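PDB 6ESL: bacterial leucyl aminopeptidase from Legionella pneumophila, which probably removes N-terminal amino acids, leucine among them, from peptides as a secreted zinc-dependent exopeptidase that serves nutrient acquisition during infection of amoebas. Local coordinates for residues Tyr113-Asn122 against Leu308-Tyr319. Sequence-based numbering, arbitrary orientation.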
loop_
_atom_site.group_PDB
_atom_site.type_symbol
_atom_site.label_atom_id
_atom_site.label_comp_id
_atom_site.label_asym_id
_atom_site.label_seq_id
_atom_site.Cartn_x
_atom_site.Cartn_y
_atom_site.Cartn_z
ATOM N N TYR B 113 -6.414 -8.366 -8.824
ATOM C CA TYR B 113 -6.977 -7.345 -9.660
ATOM C C TYR B 113 -6.005 -7.293 -10.829
ATOM O O TYR B 113 -4.827 -7.119 -10.640
ATOM C CB TYR B 113 -7.052 -5.991 -8.932
ATOM C CG TYR B 113 -7.906 -5.940 -7.690
ATOM C CD1 TYR B 113 -9.270 -6.077 -7.752
ATOM C CD2 TYR B 113 -7.350 -5.736 -6.457
ATOM C CE1 TYR B 113 -10.041 -6.037 -6.618
ATOM C CE2 TYR B 113 -8.108 -5.696 -5.320
ATOM C CZ TYR B 113 -9.459 -5.845 -5.399
ATOM O OH TYR B 113 -10.210 -5.814 -4.275
ATOM N N GLU B 114 -6.497 -7.407 -12.047
ATOM C CA GLU B 114 -5.610 -7.398 -13.202
ATOM C C GLU B 114 -6.212 -6.595 -14.300
ATOM O O GLU B 114 -7.394 -6.334 -14.296
ATOM C CB GLU B 114 -5.375 -8.829 -13.733
ATOM C CG GLU B 114 -4.998 -9.857 -12.654
ATOM C CD GLU B 114 -4.742 -11.262 -13.218
ATOM O OE1 GLU B 114 -5.678 -12.070 -13.449
ATOM O OE2 GLU B 114 -3.544 -11.561 -13.385
ATOM N N ILE B 115 -5.369 -6.249 -15.235
ATOM C CA ILE B 115 -5.741 -5.538 -16.458
ATOM C C ILE B 115 -5.858 -6.591 -17.581
ATOM O O ILE B 115 -4.866 -7.209 -17.943
ATOM C CB ILE B 115 -4.635 -4.499 -16.829
ATOM C CG1 ILE B 115 -4.617 -3.401 -15.708
ATOM C CG2 ILE B 115 -4.792 -4.054 -18.285
ATOM C CD1 ILE B 115 -3.489 -2.399 -15.659
ATOM N N LYS B 116 -7.086 -6.821 -18.032
ATOM C CA LYS B 116 -7.434 -7.860 -19.001
ATOM C C LYS B 116 -8.460 -7.406 -19.938
ATOM O O LYS B 116 -9.049 -8.238 -20.592
ATOM C CB LYS B 116 -8.096 -9.030 -18.321
ATOM C CG LYS B 116 -7.330 -9.701 -17.206
ATOM C CD LYS B 116 -8.204 -10.823 -16.679
ATOM C CE LYS B 116 -7.392 -11.937 -16.030
ATOM N NZ LYS B 116 -7.862 -13.299 -16.441
ATOM N N HIS B 117 -8.767 -6.116 -20.020
ATOM C CA HIS B 117 -9.862 -5.659 -20.881
ATOM C C HIS B 117 -9.458 -4.409 -21.618
ATOM O O HIS B 117 -10.248 -3.489 -21.770
ATOM C CB HIS B 117 -11.160 -5.470 -20.067
ATOM C CG HIS B 117 -11.677 -6.745 -19.500
ATOM N ND1 HIS B 117 -12.502 -7.585 -20.207
ATOM C CD2 HIS B 117 -11.409 -7.384 -18.343
ATOM C CE1 HIS B 117 -12.763 -8.664 -19.498
ATOM N NE2 HIS B 117 -12.113 -8.573 -18.368
ATOM N N GLU B 118 -8.206 -4.399 -22.087
ATOM C CA GLU B 118 -7.659 -3.268 -22.838
ATOM C C GLU B 118 -8.497 -2.737 -23.931
ATOM O O GLU B 118 -8.704 -1.538 -23.970
ATOM C CB GLU B 118 -6.297 -3.600 -23.425
ATOM C CG GLU B 118 -5.238 -3.352 -22.389
ATOM C CD GLU B 118 -3.859 -3.582 -22.888
ATOM O OE1 GLU B 118 -3.469 -2.788 -23.777
ATOM O OE2 GLU B 118 -3.207 -4.522 -22.366
ATOM N N GLU B 119 -8.944 -3.593 -24.855
ATOM C CA GLU B 119 -9.667 -3.057 -26.002
ATOM C C GLU B 119 -10.977 -2.387 -25.606
ATOM O O GLU B 119 -11.239 -1.272 -26.081
ATOM C CB GLU B 119 -9.912 -4.103 -27.117
ATOM C CG GLU B 119 -8.628 -4.570 -27.811
ATOM C CD GLU B 119 -8.878 -5.648 -28.850
ATOM O OE1 GLU B 119 -10.026 -6.177 -28.904
ATOM O OE2 GLU B 119 -7.946 -5.940 -29.637
ATOM N N GLU B 120 -11.754 -3.021 -24.730
ATOM C CA GLU B 120 -13.023 -2.458 -24.275
ATOM C C GLU B 120 -12.832 -1.142 -23.518
ATOM O O GLU B 120 -13.595 -0.194 -23.708
ATOM C CB GLU B 120 -13.768 -3.464 -23.395
ATOM C CG GLU B 120 -15.091 -2.951 -22.849
ATOM C CD GLU B 120 -15.796 -3.971 -21.978
ATOM O OE1 GLU B 120 -15.267 -5.092 -21.825
ATOM O OE2 GLU B 120 -16.881 -3.652 -21.445
ATOM N N VAL B 121 -11.814 -1.086 -22.662
ATOM C CA VAL B 121 -11.516 0.150 -21.884
ATOM C C VAL B 121 -11.085 1.293 -22.803
ATOM O O VAL B 121 -11.639 2.412 -22.773
ATOM C CB VAL B 121 -10.379 -0.096 -20.857
ATOM C CG1 VAL B 121 -9.959 1.223 -20.220
ATOM C CG2 VAL B 121 -10.819 -1.064 -19.760
ATOM N N ASN B 122 -10.142 0.986 -23.692
ATOM C CA ASN B 122 -9.582 2.015 -24.578
ATOM C C ASN B 122 -10.602 2.578 -25.513
ATOM O O ASN B 122 -10.574 3.772 -25.783
ATOM C CB ASN B 122 -8.301 1.536 -25.303
ATOM C CG ASN B 122 -7.067 1.659 -24.399
ATOM O OD1 ASN B 122 -6.892 2.675 -23.721
ATOM N ND2 ASN B 122 -6.257 0.626 -24.332
ATOM N N LEU B 308 -6.437 -2.764 -3.637
ATOM C CA LEU B 308 -7.250 -2.000 -4.616
ATOM C C LEU B 308 -6.563 -0.673 -4.987
ATOM O O LEU B 308 -6.603 -0.247 -6.144
ATOM C CB LEU B 308 -8.658 -1.772 -4.051
ATOM C CG LEU B 308 -9.656 -1.151 -5.053
ATOM C CD1 LEU B 308 -9.922 -2.098 -6.182
ATOM C CD2 LEU B 308 -10.948 -0.785 -4.332
ATOM N N SER B 309 -5.896 -0.059 -4.018
ATOM C CA SER B 309 -5.144 1.199 -4.201
ATOM C C SER B 309 -3.997 1.016 -5.161
ATOM O O SER B 309 -3.827 1.790 -6.156
ATOM C CB SER B 309 -4.653 1.780 -2.891
ATOM O OG SER B 309 -5.709 2.002 -1.963
ATOM N N ASN B 310 -3.261 -0.057 -4.961
ATOM C CA ASN B 310 -2.215 -0.443 -5.950
ATOM C C ASN B 310 -2.768 -0.690 -7.333
ATOM O O ASN B 310 -2.161 -0.284 -8.314
ATOM C CB ASN B 310 -1.445 -1.707 -5.510
ATOM C CG ASN B 310 -0.558 -1.485 -4.262
ATOM O OD1 ASN B 310 -0.163 -0.349 -3.943
ATOM N ND2 ASN B 310 -0.148 -2.624 -3.613
ATOM N N TYR B 311 -3.915 -1.334 -7.418
ATOM C CA TYR B 311 -4.555 -1.521 -8.697
ATOM C C TYR B 311 -4.930 -0.159 -9.399
ATOM O O TYR B 311 -4.714 0.019 -10.589
ATOM C CB TYR B 311 -5.815 -2.393 -8.554
ATOM C CG TYR B 311 -6.434 -2.742 -9.835
ATOM C CD1 TYR B 311 -5.741 -3.491 -10.787
ATOM C CD2 TYR B 311 -7.762 -2.389 -10.112
ATOM C CE1 TYR B 311 -6.361 -3.844 -11.997
ATOM C CE2 TYR B 311 -8.363 -2.681 -11.305
ATOM C CZ TYR B 311 -7.694 -3.432 -12.238
ATOM O OH TYR B 311 -8.301 -3.753 -13.427
ATOM N N LEU B 312 -5.456 0.776 -8.626
ATOM C CA LEU B 312 -5.661 2.112 -9.192
ATOM C C LEU B 312 -4.372 2.707 -9.756
ATOM O O LEU B 312 -4.389 3.293 -10.764
ATOM C CB LEU B 312 -6.205 3.125 -8.150
ATOM C CG LEU B 312 -7.596 3.026 -7.663
ATOM C CD1 LEU B 312 -7.848 4.374 -6.933
ATOM C CD2 LEU B 312 -8.626 2.798 -8.719
ATOM N N ALA B 313 -3.269 2.574 -9.048
ATOM C CA ALA B 313 -1.980 3.080 -9.553
ATOM C C ALA B 313 -1.678 2.491 -10.918
ATOM O O ALA B 313 -1.315 3.219 -11.833
ATOM C CB ALA B 313 -0.854 2.805 -8.527
ATOM N N LYS B 314 -1.883 1.196 -11.078
ATOM C CA LYS B 314 -1.691 0.523 -12.370
ATOM C C LYS B 314 -2.649 0.976 -13.451
ATOM O O LYS B 314 -2.246 1.209 -14.574
ATOM C CB LYS B 314 -1.850 -0.991 -12.207
ATOM C CG LYS B 314 -0.585 -1.628 -11.659
ATOM C CD LYS B 314 -0.834 -3.036 -11.132
ATOM C CE LYS B 314 -0.816 -4.063 -12.274
ATOM N NZ LYS B 314 -1.217 -5.332 -11.599
ATOM N N LEU B 315 -3.927 1.145 -13.085
ATOM C CA LEU B 315 -4.906 1.650 -14.017
ATOM C C LEU B 315 -4.516 3.023 -14.456
ATOM O O LEU B 315 -4.668 3.331 -15.646
ATOM C CB LEU B 315 -6.330 1.703 -13.439
ATOM C CG LEU B 315 -7.041 0.401 -13.133
ATOM C CD1 LEU B 315 -8.325 0.692 -12.390
ATOM C CD2 LEU B 315 -7.318 -0.379 -14.448
ATOM N N ILE B 316 -4.039 3.872 -13.520
ATOM C CA ILE B 316 -3.631 5.224 -13.899
ATOM C C ILE B 316 -2.474 5.123 -14.926
ATOM O O ILE B 316 -2.500 5.741 -15.993
ATOM C CB ILE B 316 -3.229 6.097 -12.684
ATOM C CG1 ILE B 316 -4.466 6.433 -11.826
ATOM C CG2 ILE B 316 -2.598 7.362 -13.153
ATOM C CD1 ILE B 316 -4.193 6.804 -10.375
ATOM N N ASP B 317 -1.449 4.343 -14.577
ATOM C CA ASP B 317 -0.266 4.300 -15.414
ATOM C C ASP B 317 -0.570 3.698 -16.823
ATOM O O ASP B 317 -0.217 4.299 -17.854
ATOM C CB ASP B 317 0.838 3.523 -14.720
ATOM C CG ASP B 317 2.067 3.404 -15.592
ATOM O OD1 ASP B 317 2.681 4.446 -15.877
ATOM O OD2 ASP B 317 2.361 2.316 -16.084
ATOM N N HIS B 318 -1.270 2.571 -16.835
ATOM C CA HIS B 318 -1.636 1.863 -18.051
ATOM C C HIS B 318 -2.605 2.605 -18.945
ATOM O O HIS B 318 -2.431 2.653 -20.187
ATOM C CB HIS B 318 -2.252 0.474 -17.742
ATOM C CG HIS B 318 -2.237 -0.464 -18.919
ATOM N ND1 HIS B 318 -1.396 -1.553 -18.973
ATOM C CD2 HIS B 318 -2.902 -0.443 -20.105
ATOM C CE1 HIS B 318 -1.564 -2.183 -20.116
ATOM N NE2 HIS B 318 -2.496 -1.552 -20.811
ATOM N N TYR B 319 -3.652 3.184 -18.370
ATOM C CA TYR B 319 -4.705 3.782 -19.225
ATOM C C TYR B 319 -4.696 5.276 -19.273
ATOM O O TYR B 319 -5.212 5.793 -20.188
ATOM C CB TYR B 319 -6.104 3.352 -18.754
ATOM C CG TYR B 319 -6.432 1.900 -18.996
ATOM C CD1 TYR B 319 -6.542 1.387 -20.335
ATOM C CD2 TYR B 319 -6.658 1.020 -17.933
ATOM C CE1 TYR B 319 -6.860 0.050 -20.550
ATOM C CE2 TYR B 319 -7.015 -0.313 -18.188
ATOM C CZ TYR B 319 -7.109 -0.775 -19.491
ATOM O OH TYR B 319 -7.458 -2.096 -19.708
#
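The extended chain from Tyr-113 to Ile-115 runs along helix 308-319, with Tyr-113 level with Tyr-311 and Ile-115 level with Leu-315, before helix 118-122 turns off at 73° to it. CB of Tyr-113 sits over one face of the Tyr-311 ring, 3.6 Å from its centroid. CG of Leu-315 covers the opposite face. The Tyr-113 ring in turn takes CD1 of Leu-308 over a face. Tyr-311 OH donates to Glu-114 O at 2.9 Å, from well above the carbonyl plane. The Tyr-311 ring reaches out from the helix to this carbonyl because its chi1 of -174° sets CG opposite the backbone N. Ile-115 spreads its two branches: CD1 meets His-318 CB at 3.8 Å, while CG2 lies over the centre of the His-318 ring. Helix 308-319 lies within the M28 peptidase family region and packs on strands 324-327 and 346-350 of the mixed sheet of the zinc exopeptidase fold. Val-121 CG1 presses on a face of the Tyr-319 ring, 3.3 Å from CE1. The Asn-122 amide lies at that ring's edge. Tyr-319 OH approaches Glu-118 CA and hydrogen-bonds Glu-389 of helix 373-391, whose carboxylate also accepts the backbone N-H groups of Lys-116 and His-117. Lys-314 NZ forms a salt bridge with Asp-325 of the second subunit.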